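Side-chain contacts in endo-beta-N-acetylglucosaminidase F1 (PDB 6TCV), which hydrolyses high-mannose N-glycans, probably cutting between the two N-acetylglucosamines of the core, as endo-beta-N-acetylglucosaminidases do: residues 310-313 against 314-318; 261-264 against 265-269; 223-226 against 227-231; 389-392 against 393-397. The protein carries 2 engineered substitutions. One frame throughout, in Å; residues are numbered along the deposited sequence.

Along the chain the order is contact 3, contact 2, contact 1, contact 4, and each joins successive turns of helix, contact 3 running across a helix end. Contacts 1 and 2 are neighbours, their centres 9 Å apart: helices 262-278 and 306-319 follow successive parallel strands of the large sheet and pack together, and Arg311 faces Glu262 between them. Contact 3, on helix 221-228, has its centre 25 Å from each of these and lies near the bound glycan. Contact 4, on helix 387-396, is more remote, its centre 30 to 38 Å from the others. The helices of contacts 1, 2 and 4 are crossovers between strands of the large sheet, a layout consistent with the beta/alpha barrel of related glycosidases.

Contact 1 of 4, residues 310-313 against 314-318; sequences ARLC and YETKQ
Leu312 O is gripped twice by Thr316, by OG1 at 2.7 Å and by the backbone N at 2.9 Å, and the two donors reach it from opposite faces of its carbonyl plane. The hydroxyl stands well out of that plane, by 39°. It gets there because OG1 lies anti to the carbonyl carbon of Thr316 (chi1 -58°), which turns it back toward the preceding turn. A threonine suits this buried place, since its hydroxyl is spent on the backbone and on Tyr286 OH and the side chain packs on Val325 and Ala269. Leu312 flanks the same hydroxyl, its CD1 lying 3.7 Å from Thr316 OG1.

All this occurs on helix 306-319, the crossover of a beta-alpha-beta unit between strands 283-287 and 324-329. One residue earlier at each end, Arg311 and Glu315 run side by side in a salt bridge, NH1 to OE2 2.9 Å. The carboxylate oxygen meets the guanidinium at its edge and the two planes are nearly coplanar. The arginine, bent at two torsions, lays its CD 3.6 Å from Glu315 CG, so aliphatic contact supports the ion pair. Its NH1 also forms a salt bridge with Asp340; the two acids flank NH1 and probably balance its charge.

Tyr314 stands alongside Arg311, with its ring nearly perpendicular to the guanidinium and CD2 3.9 Å from NH1. Gln318 CG lies over one face of that ring near the rim, 3.7 Å above the plane, and the ring of Trp347 packs edge-to-face with it. Cys313, small and apolar, faces Val325 and Val327 of strand 324-329.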
loop_
_atom_site.group_PDB
_atom_site.type_symbol
_atom_site.label_atom_id
_atom_site.label_comp_id
_atom_site.label_asym_id
_atom_site.label_seq_id
_atom_site.Cartn_x
_atom_site.Cartn_y
_atom_site.Cartn_z
ATOM N N ALA A 310 -7.552 6.466 13.023
ATOM C CA ALA A 310 -7.570 7.335 11.840
ATOM C C ALA A 310 -6.486 8.392 11.934
ATOM O O ALA A 310 -5.822 8.699 10.937
ATOM C CB ALA A 310 -8.954 7.975 11.679
ATOM N N ARG A 311 -6.300 8.975 13.117
ATOM C CA ARG A 311 -5.201 9.926 13.295
ATOM C C ARG A 311 -3.853 9.313 12.881
ATOM O O ARG A 311 -3.069 9.930 12.145
ATOM C CB ARG A 311 -5.165 10.429 14.735
ATOM C CG ARG A 311 -3.855 11.213 15.118
ATOM C CD ARG A 311 -3.734 12.530 14.351
ATOM N NE ARG A 311 -4.832 13.437 14.705
ATOM C CZ ARG A 311 -5.033 14.589 14.096
ATOM N NH1 ARG A 311 -4.248 15.024 13.141
ATOM N NH2 ARG A 311 -6.109 15.318 14.418
ATOM N N LEU A 312 -3.592 8.092 13.310
ATOM C CA LEU A 312 -2.346 7.435 12.928
ATOM C C LEU A 312 -2.261 7.244 11.425
ATOM O O LEU A 312 -1.218 7.514 10.812
ATOM C CB LEU A 312 -2.183 6.068 13.648
ATOM C CG LEU A 312 -0.975 5.245 13.196
ATOM C CD1 LEU A 312 0.333 6.000 13.471
ATOM C CD2 LEU A 312 -0.977 3.862 13.834
ATOM N N CYS A 313 -3.347 6.814 10.788
ATOM C CA CYS A 313 -3.300 6.619 9.339
ATOM C C CYS A 313 -3.029 7.926 8.608
ATOM O O CYS A 313 -2.201 7.976 7.689
ATOM C CB CYS A 313 -4.607 5.987 8.850
ATOM S SG CYS A 313 -4.835 4.274 9.434
ATOM N N TYR A 314 -3.737 8.985 9.006
ATOM C CA TYR A 314 -3.584 10.296 8.401
ATOM C C TYR A 314 -2.157 10.786 8.556
ATOM O O TYR A 314 -1.552 11.255 7.590
ATOM C CB TYR A 314 -4.560 11.279 9.073
ATOM C CG TYR A 314 -4.302 12.703 8.732
ATOM C CD1 TYR A 314 -4.715 13.232 7.503
ATOM C CD2 TYR A 314 -3.635 13.522 9.616
ATOM C CE1 TYR A 314 -4.436 14.585 7.173
ATOM C CE2 TYR A 314 -3.385 14.859 9.297
ATOM C CZ TYR A 314 -3.808 15.366 8.082
ATOM O OH TYR A 314 -3.549 16.690 7.759
ATOM N N GLU A 315 -1.600 10.714 9.767
ATOM C CA GLU A 315 -0.244 11.189 9.989
ATOM C C GLU A 315 0.762 10.347 9.238
ATOM O O GLU A 315 1.785 10.866 8.796
ATOM C CB GLU A 315 0.089 11.235 11.494
ATOM C CG GLU A 315 -0.766 12.191 12.288
ATOM C CD GLU A 315 -0.599 13.651 11.935
ATOM O OE1 GLU A 315 0.418 14.022 11.248
ATOM O OE2 GLU A 315 -1.472 14.451 12.353
ATOM N N THR A 316 0.508 9.055 9.092
ATOM C CA THR A 316 1.427 8.222 8.329
ATOM C C THR A 316 1.426 8.634 6.863
ATOM O O THR A 316 2.499 8.808 6.273
ATOM C CB THR A 316 1.046 6.748 8.464
ATOM O OG1 THR A 316 1.036 6.334 9.839
ATOM C CG2 THR A 316 2.042 5.866 7.762
ATOM N N LYS A 317 0.254 8.896 6.278
ATOM C CA LYS A 317 0.233 9.343 4.887
ATOM C C LYS A 317 0.930 10.680 4.746
ATOM O O LYS A 317 1.648 10.904 3.771
ATOM C CB LYS A 317 -1.203 9.414 4.395
ATOM C CG LYS A 317 -1.349 9.615 2.898
ATOM C CD LYS A 317 -0.977 8.410 2.125
ATOM C CE LYS A 317 -1.203 8.595 0.616
ATOM N NZ LYS A 317 -0.804 7.375 -0.106
ATOM N N GLN A 318 0.730 11.603 5.686
ATOM C CA GLN A 318 1.408 12.887 5.604
ATOM C C GLN A 318 2.917 12.727 5.568
ATOM O O GLN A 318 3.594 13.531 4.926
ATOM C CB GLN A 318 1.000 13.786 6.765
ATOM C CG GLN A 318 -0.465 14.166 6.834
ATOM C CD GLN A 318 -1.148 14.256 5.482
ATOM O OE1 GLN A 318 -0.836 15.132 4.691
ATOM N NE2 GLN A 318 -2.085 13.352 5.219
#

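Contact 2 of 4, residues 261-264 against 265-269; sequences SEQG and AKDFA
Gln263 and Asp267, one helical turn apart, share a hydrogen bond from NE2 to OD1 of 3.0 Å. The acceptor lies in the plane of the amide, yet the donor comes from 53° above the carboxylate plane, and the amide and carboxylate are themselves steeply inclined to each other. A bend at chi2 of Gln263 (61°) swings the amide along the helix to reach the acid. Its other end, OE1, takes a hydrogen bond from a water at 2.9 Å, which in turn accepts from Lys266 NZ.

The charged pair is looser. Lys266, extended beyond CG, runs alongside Glu262, and NZ stands 3.4 Å from OE2 in a weak salt bridge; OE2 also has a long, weak ion pair with Arg311.

Capping opens the helix: Ser261, at the N-cap, accepts from Gly264 N through OG at 3.0 Å. Serine suits the place because its short hydroxyl can accept from the first turn and also bond to Pro299 O, tying the helix start to a loop.

Helix 262-278 links strands 243-249 and 283-287. Its small Ala265 and Ala269 let helix 306-319 come close, touching Arg311, Glu315 and Thr316, while Phe268 packs on Val217 of strand 214-218.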
loop_
_atom_site.group_PDB
_atom_site.type_symbol
_atom_site.label_atom_id
_atom_site.label_comp_id
_atom_site.label_asym_id
_atom_site.label_seq_id
_atom_site.Cartn_x
_atom_site.Cartn_y
_atom_site.Cartn_z
ATOM N N SER A 261 -2.143 8.744 21.457
ATOM C CA SER A 261 -2.575 10.122 21.508
ATOM C C SER A 261 -2.219 10.809 20.195
ATOM O O SER A 261 -1.499 10.265 19.361
ATOM C CB SER A 261 -1.851 10.822 22.660
ATOM O OG SER A 261 -0.470 10.852 22.333
ATOM N N GLU A 262 -2.671 12.050 20.020
ATOM C CA GLU A 262 -2.340 12.744 18.792
ATOM C C GLU A 262 -0.819 12.835 18.598
ATOM O O GLU A 262 -0.310 12.554 17.512
ATOM C CB GLU A 262 -2.971 14.139 18.747
ATOM C CG GLU A 262 -2.606 14.854 17.472
ATOM C CD GLU A 262 -3.452 16.075 17.167
ATOM O OE1 GLU A 262 -4.340 16.395 17.980
ATOM O OE2 GLU A 262 -3.169 16.713 16.116
ATOM N N GLN A 263 -0.080 13.279 19.621
ATOM C CA GLN A 263 1.380 13.363 19.510
ATOM C C GLN A 263 2.004 11.978 19.376
ATOM O O GLN A 263 2.975 11.793 18.650
ATOM C CB GLN A 263 1.997 14.141 20.648
ATOM C CG GLN A 263 3.462 14.509 20.390
ATOM C CD GLN A 263 3.632 15.406 19.154
ATOM O OE1 GLN A 263 2.954 16.442 19.043
ATOM N NE2 GLN A 263 4.539 15.087 18.287
ATOM N N GLY A 264 1.505 10.996 20.144
ATOM C CA GLY A 264 2.046 9.659 20.022
ATOM C C GLY A 264 1.880 9.101 18.612
ATOM O O GLY A 264 2.778 8.438 18.091
ATOM N N ALA A 265 0.738 9.386 17.982
ATOM C CA ALA A 265 0.472 8.939 16.619
ATOM C C ALA A 265 1.338 9.671 15.621
ATOM O O ALA A 265 1.841 9.056 14.673
ATOM C CB ALA A 265 -0.992 9.159 16.309
ATOM N N LYS A 266 1.522 10.979 15.792
ATOM C CA LYS A 266 2.420 11.681 14.905
ATOM C C LYS A 266 3.817 11.071 14.946
ATOM O O LYS A 266 4.451 10.847 13.900
ATOM C CB LYS A 266 2.502 13.155 15.308
ATOM C CG LYS A 266 1.256 13.971 14.949
ATOM C CD LYS A 266 1.360 15.408 15.385
ATOM C CE LYS A 266 0.122 16.196 14.998
ATOM N NZ LYS A 266 0.066 17.514 15.658
ATOM N N ASP A 267 4.341 10.831 16.154
ATOM C CA ASP A 267 5.708 10.316 16.244
ATOM C C ASP A 267 5.795 8.904 15.694
ATOM O O ASP A 267 6.745 8.573 14.988
ATOM C CB ASP A 267 6.228 10.372 17.680
ATOM C CG ASP A 267 6.322 11.765 18.210
ATOM O OD1 ASP A 267 6.292 12.755 17.493
ATOM O OD2 ASP A 267 6.821 11.859 19.415
ATOM N N PHE A 268 4.817 8.048 16.012
ATOM C CA PHE A 268 4.902 6.676 15.536
ATOM C C PHE A 268 4.763 6.639 14.023
ATOM O O PHE A 268 5.506 5.892 13.352
ATOM C CB PHE A 268 3.829 5.826 16.229
ATOM C CG PHE A 268 3.952 4.368 15.925
ATOM C CD1 PHE A 268 4.991 3.609 16.459
ATOM C CD2 PHE A 268 3.085 3.768 15.034
ATOM C CE1 PHE A 268 5.091 2.272 16.129
ATOM C CE2 PHE A 268 3.208 2.463 14.709
ATOM C CZ PHE A 268 4.222 1.726 15.262
ATOM N N ALA A 269 3.877 7.479 13.466
ATOM C CA ALA A 269 3.746 7.574 12.014
ATOM C C ALA A 269 5.064 7.960 11.369
ATOM O O ALA A 269 5.454 7.390 10.335
ATOM C CB ALA A 269 2.716 8.644 11.692
HETATM O O HOH W 1 0.104 16.932 18.512
#

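Contact 3 of 4, residues 223-226 against 227-231; sequences VQYL and LDNNE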
loop_
_atom_site.group_PDB
_atom_site.type_symbol
_atom_site.label_atom_id
_atom_site.label_comp_id
_atom_site.label_asym_id
_atom_site.label_seq_id
_atom_site.Cartn_x
_atom_site.Cartn_y
_atom_site.Cartn_z
ATOM N N VAL A 223 11.695 -10.657 11.286
ATOM C CA VAL A 223 11.484 -9.393 10.602
ATOM C C VAL A 223 12.811 -8.650 10.444
ATOM O O VAL A 223 13.137 -8.141 9.359
ATOM C CB VAL A 223 10.418 -8.556 11.342
ATOM C CG1 VAL A 223 10.276 -7.194 10.740
ATOM C CG2 VAL A 223 9.088 -9.251 11.322
ATOM N N GLN A 224 13.572 -8.574 11.517
ATOM C CA GLN A 224 14.829 -7.839 11.476
ATOM C C GLN A 224 15.777 -8.452 10.461
ATOM O O GLN A 224 16.481 -7.728 9.749
ATOM C CB GLN A 224 15.440 -7.774 12.863
ATOM C CG GLN A 224 16.646 -6.785 12.940
ATOM C CD GLN A 224 16.155 -5.361 12.716
ATOM O OE1 GLN A 224 15.268 -4.892 13.415
ATOM N NE2 GLN A 224 16.769 -4.638 11.778
ATOM N N TYR A 225 15.807 -9.791 10.360
ATOM C CA TYR A 225 16.687 -10.444 9.399
ATOM C C TYR A 225 16.305 -10.037 7.973
ATOM O O TYR A 225 17.175 -9.769 7.140
ATOM C CB TYR A 225 16.566 -11.965 9.529
ATOM C CG TYR A 225 17.599 -12.671 8.691
ATOM C CD1 TYR A 225 17.338 -13.001 7.379
ATOM C CD2 TYR A 225 18.822 -13.045 9.241
ATOM C CE1 TYR A 225 18.266 -13.635 6.630
ATOM C CE2 TYR A 225 19.743 -13.722 8.480
ATOM C CZ TYR A 225 19.460 -13.995 7.190
ATOM O OH TYR A 225 20.425 -14.654 6.430
ATOM N N LEU A 226 14.999 -9.980 7.643
ATOM C CA LEU A 226 14.607 -9.559 6.308
ATOM C C LEU A 226 15.033 -8.135 6.024
ATOM O O LEU A 226 15.532 -7.839 4.941
ATOM C CB LEU A 226 13.092 -9.647 6.117
ATOM C CG LEU A 226 12.450 -11.012 5.986
ATOM C CD1 LEU A 226 10.950 -10.883 5.916
ATOM C CD2 LEU A 226 13.009 -11.706 4.778
ATOM N N LEU A 227 14.818 -7.213 6.980
ATOM C CA LEU A 227 15.206 -5.815 6.761
ATOM C C LEU A 227 16.701 -5.713 6.591
ATOM O O LEU A 227 17.202 -5.000 5.705
ATOM C CB LEU A 227 14.717 -4.931 7.897
ATOM C CG LEU A 227 13.190 -4.919 8.055
ATOM C CD1 LEU A 227 12.823 -4.112 9.308
ATOM C CD2 LEU A 227 12.481 -4.339 6.843
ATOM N N ASP A 228 17.440 -6.399 7.442
ATOM C CA ASP A 228 18.893 -6.393 7.365
ATOM C C ASP A 228 19.362 -6.902 6.012
ATOM O O ASP A 228 20.524 -6.648 5.634
ATOM C CB ASP A 228 19.524 -7.249 8.458
ATOM C CG ASP A 228 19.357 -6.668 9.867
ATOM O OD1 ASP A 228 19.000 -5.489 9.982
ATOM O OD2 ASP A 228 19.657 -7.460 10.800
ATOM N N ASN A 229 18.633 -7.870 5.436
ATOM C CA ASN A 229 18.949 -8.519 4.157
ATOM C C ASN A 229 18.017 -8.096 3.038
ATOM O O ASN A 229 17.672 -8.891 2.150
ATOM C CB ASN A 229 19.017 -10.033 4.342
ATOM C CG ASN A 229 20.200 -10.424 5.194
ATOM O OD1 ASN A 229 21.320 -10.536 4.690
ATOM N ND2 ASN A 229 19.990 -10.592 6.478
ATOM N N ASN A 230 17.552 -6.839 3.054
ATOM C CA ASN A 230 16.483 -6.470 2.127
ATOM C C ASN A 230 16.946 -6.502 0.678
ATOM O O ASN A 230 16.128 -6.832 -0.191
ATOM C CB ASN A 230 15.766 -5.158 2.496
ATOM C CG ASN A 230 16.555 -3.945 2.153
ATOM O OD1 ASN A 230 16.521 -3.458 1.006
ATOM N ND2 ASN A 230 17.274 -3.405 3.145
ATOM N N GLU A 231 18.216 -6.199 0.387
ATOM C CA GLU A 231 18.649 -6.242 -0.999
ATOM C C GLU A 231 18.504 -7.628 -1.588
ATOM O O GLU A 231 18.150 -7.751 -2.762
ATOM C CB GLU A 231 20.088 -5.730 -1.158
ATOM C CG GLU A 231 20.164 -4.240 -0.775
ATOM C CD GLU A 231 21.577 -3.673 -0.748
ATOM O OE1 GLU A 231 22.523 -4.409 -1.057
ATOM O OE2 GLU A 231 21.738 -2.475 -0.431
#
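The Tyr225 ring carries the side-chain amide of Asn229 over one face: ND2 sits 3.4 Å above the ring plane, over its centre, and the two planes are tilted by only 29°, so the amide slants over the ring with its nitrogen foremost. The same nitrogen donates to Tyr225 O at 3.0 Å in a fairly straight bond. Asn229 N reaches that carbonyl too, at 2.9 Å and from the opposite face, so one oxygen holds both backbone and side chain of Asn229. An amide suits this spot, since it can give its N-H to the carbonyl while the same nitrogen rests over the ring.

Next to this pair, Gln224 NE2 donates to Asp228 OD1 at 3.0 Å, almost straight (168°). The acid is approached from above its carboxylate plane, whereas the acceptor lies in the amide plane of the glutamine. Both polar groups suit the outer side of the helix. The inner side is apolar, with Val223 CG1 4.2 Å from Leu227 CD1.

What positions the tyrosine-asparagine pair is the interruption of the helix. Asn229 leaves helical geometry (phi -107°) between helices 221-228 and 230-233, and its CG, beside its own backbone N, is turned back toward Tyr225. At the other end, Val223 N is held by Asn220 OD1, close to where helix 221-228 begins.

Val223 stands about 6 Å, by its side chain, from a bound mannose. Leu226 packs against Val176 and against Leu233 of helix 230-233, which Tyr225 also touches, while Gln224 lies on Cys219 and Tyr279 in loops following strand 214-218 and helix 262-278.

Contact 4 of 4, residues 389-392 against 393-397; sequences KAQS and MIDGG
This is a contact between successive turns at the C-terminal end of helix 387-396, which packs on the sheet and on helix 421-426 and turns Gln391 and Asp395 outward. On that outer side, Gln391 NE2 donates to Asp395 OD1 at 2.9 Å. The acceptor lies in the amide plane of the glutamine, while the donor arrives from 41° above the carboxylate plane. With CG set opposite the backbone N (chi1 -170°), the glutamine then curls toward the next turn, and an exposed amide and acid suit this face. Ile394 CG2 lies 4.2 Å from Gln391 NE2, a loose methyl-amide contact.

The helix is the crossover of a beta-alpha-beta unit between strands 371-376 and 400-404, and buried Met393 serves its inner face. Its CG lies 3.3 Å from Lys389 O, and a bend at chi3 (-65°) folds CE back to 4.1 Å from Ala390 CA. Long and flexible, the methionine can follow the uneven surface, packing on Ile373 of strand 371-376, Met168 and Leu385. Lys389 crosses it at about a right angle, CE to Met393 CG 4.2 Å, so that the lysine meets the methionine carbon to carbon. Ala390, with nothing beyond CB, lies close against Val424 and Leu425 of helix 421-426.

The helix finishes in a Schellman motif. The last regular helical bond is Gly396 N to Ser392 O, 2.9 Å, and the motif's own is Gly397 N to Ile394 O, 3.0 Å. Gly397 has a positive phi, which glycine takes up easily, and this turns the chain away; Lys367 NZ meets the carbonyl oxygen of Gly396.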
loop_
_atom_site.group_PDB
_atom_site.type_symbol
_atom_site.label_atom_id
_atom_site.label_comp_id
_atom_site.label_asym_id
_atom_site.label_seq_id
_atom_site.Cartn_x
_atom_site.Cartn_y
_atom_site.Cartn_z
ATOM N N LYS A 389 -16.658 -16.252 -8.441
ATOM C CA LYS A 389 -16.359 -15.240 -7.425
ATOM C C LYS A 389 -15.678 -14.026 -8.055
ATOM O O LYS A 389 -16.019 -12.876 -7.721
ATOM C CB LYS A 389 -15.487 -15.847 -6.318
ATOM C CG LYS A 389 -15.158 -14.887 -5.182
ATOM C CD LYS A 389 -16.406 -14.431 -4.472
ATOM C CE LYS A 389 -16.048 -13.654 -3.186
ATOM N NZ LYS A 389 -17.285 -13.267 -2.456
ATOM N N ALA A 390 -14.748 -14.269 -8.987
ATOM C CA ALA A 390 -14.097 -13.189 -9.714
ATOM C C ALA A 390 -15.144 -12.318 -10.399
ATOM O O ALA A 390 -15.100 -11.095 -10.298
ATOM C CB ALA A 390 -13.108 -13.733 -10.753
ATOM N N GLN A 391 -16.100 -12.934 -11.091
ATOM C CA GLN A 391 -17.112 -12.144 -11.776
ATOM C C GLN A 391 -17.985 -11.376 -10.785
ATOM O O GLN A 391 -18.336 -10.214 -11.030
ATOM C CB GLN A 391 -18.016 -13.053 -12.612
ATOM C CG GLN A 391 -18.939 -12.246 -13.534
ATOM C CD GLN A 391 -18.192 -11.388 -14.551
ATOM O OE1 GLN A 391 -17.374 -11.902 -15.347
ATOM N NE2 GLN A 391 -18.394 -10.080 -14.477
ATOM N N SER A 392 -18.370 -12.027 -9.680
ATOM C CA SER A 392 -19.100 -11.344 -8.621
ATOM C C SER A 392 -18.366 -10.088 -8.155
ATOM O O SER A 392 -18.964 -9.008 -8.046
ATOM C CB SER A 392 -19.310 -12.315 -7.463
ATOM O OG SER A 392 -19.946 -11.668 -6.380
ATOM N N MET A 393 -17.064 -10.213 -7.869
ATOM C CA MET A 393 -16.299 -9.078 -7.350
ATOM C C MET A 393 -16.163 -7.967 -8.378
ATOM O O MET A 393 -16.263 -6.780 -8.030
ATOM C CB MET A 393 -14.934 -9.527 -6.862
ATOM C CG MET A 393 -15.022 -10.472 -5.705
ATOM S SD MET A 393 -13.449 -10.825 -4.907
ATOM C CE MET A 393 -12.591 -11.657 -6.223
ATOM N N ILE A 394 -15.946 -8.326 -9.651
ATOM C CA ILE A 394 -15.934 -7.302 -10.692
ATOM C C ILE A 394 -17.275 -6.586 -10.737
ATOM O O ILE A 394 -17.345 -5.357 -10.823
ATOM C CB ILE A 394 -15.565 -7.899 -12.062
ATOM C CG1 ILE A 394 -14.105 -8.292 -12.132
ATOM C CG2 ILE A 394 -15.945 -6.950 -13.192
ATOM C CD1 ILE A 394 -13.797 -9.177 -13.358
ATOM N N ASP A 395 -18.375 -7.352 -10.730
ATOM C CA ASP A 395 -19.697 -6.731 -10.800
ATOM C C ASP A 395 -19.938 -5.799 -9.617
ATOM O O ASP A 395 -20.668 -4.801 -9.741
ATOM C CB ASP A 395 -20.808 -7.786 -10.811
ATOM C CG ASP A 395 -20.829 -8.645 -12.059
ATOM O OD1 ASP A 395 -20.201 -8.264 -13.054
ATOM O OD2 ASP A 395 -21.512 -9.705 -12.044
ATOM N N GLY A 396 -19.386 -6.137 -8.454
ATOM C CA GLY A 396 -19.525 -5.295 -7.279
ATOM C C GLY A 396 -18.582 -4.117 -7.210
ATOM O O GLY A 396 -18.732 -3.267 -6.332
ATOM N N GLY A 397 -17.651 -4.024 -8.150
ATOM C CA GLY A 397 -16.719 -2.918 -8.193
ATOM C C GLY A 397 -15.555 -3.007 -7.228
ATOM O O GLY A 397 -14.892 -1.986 -6.985
#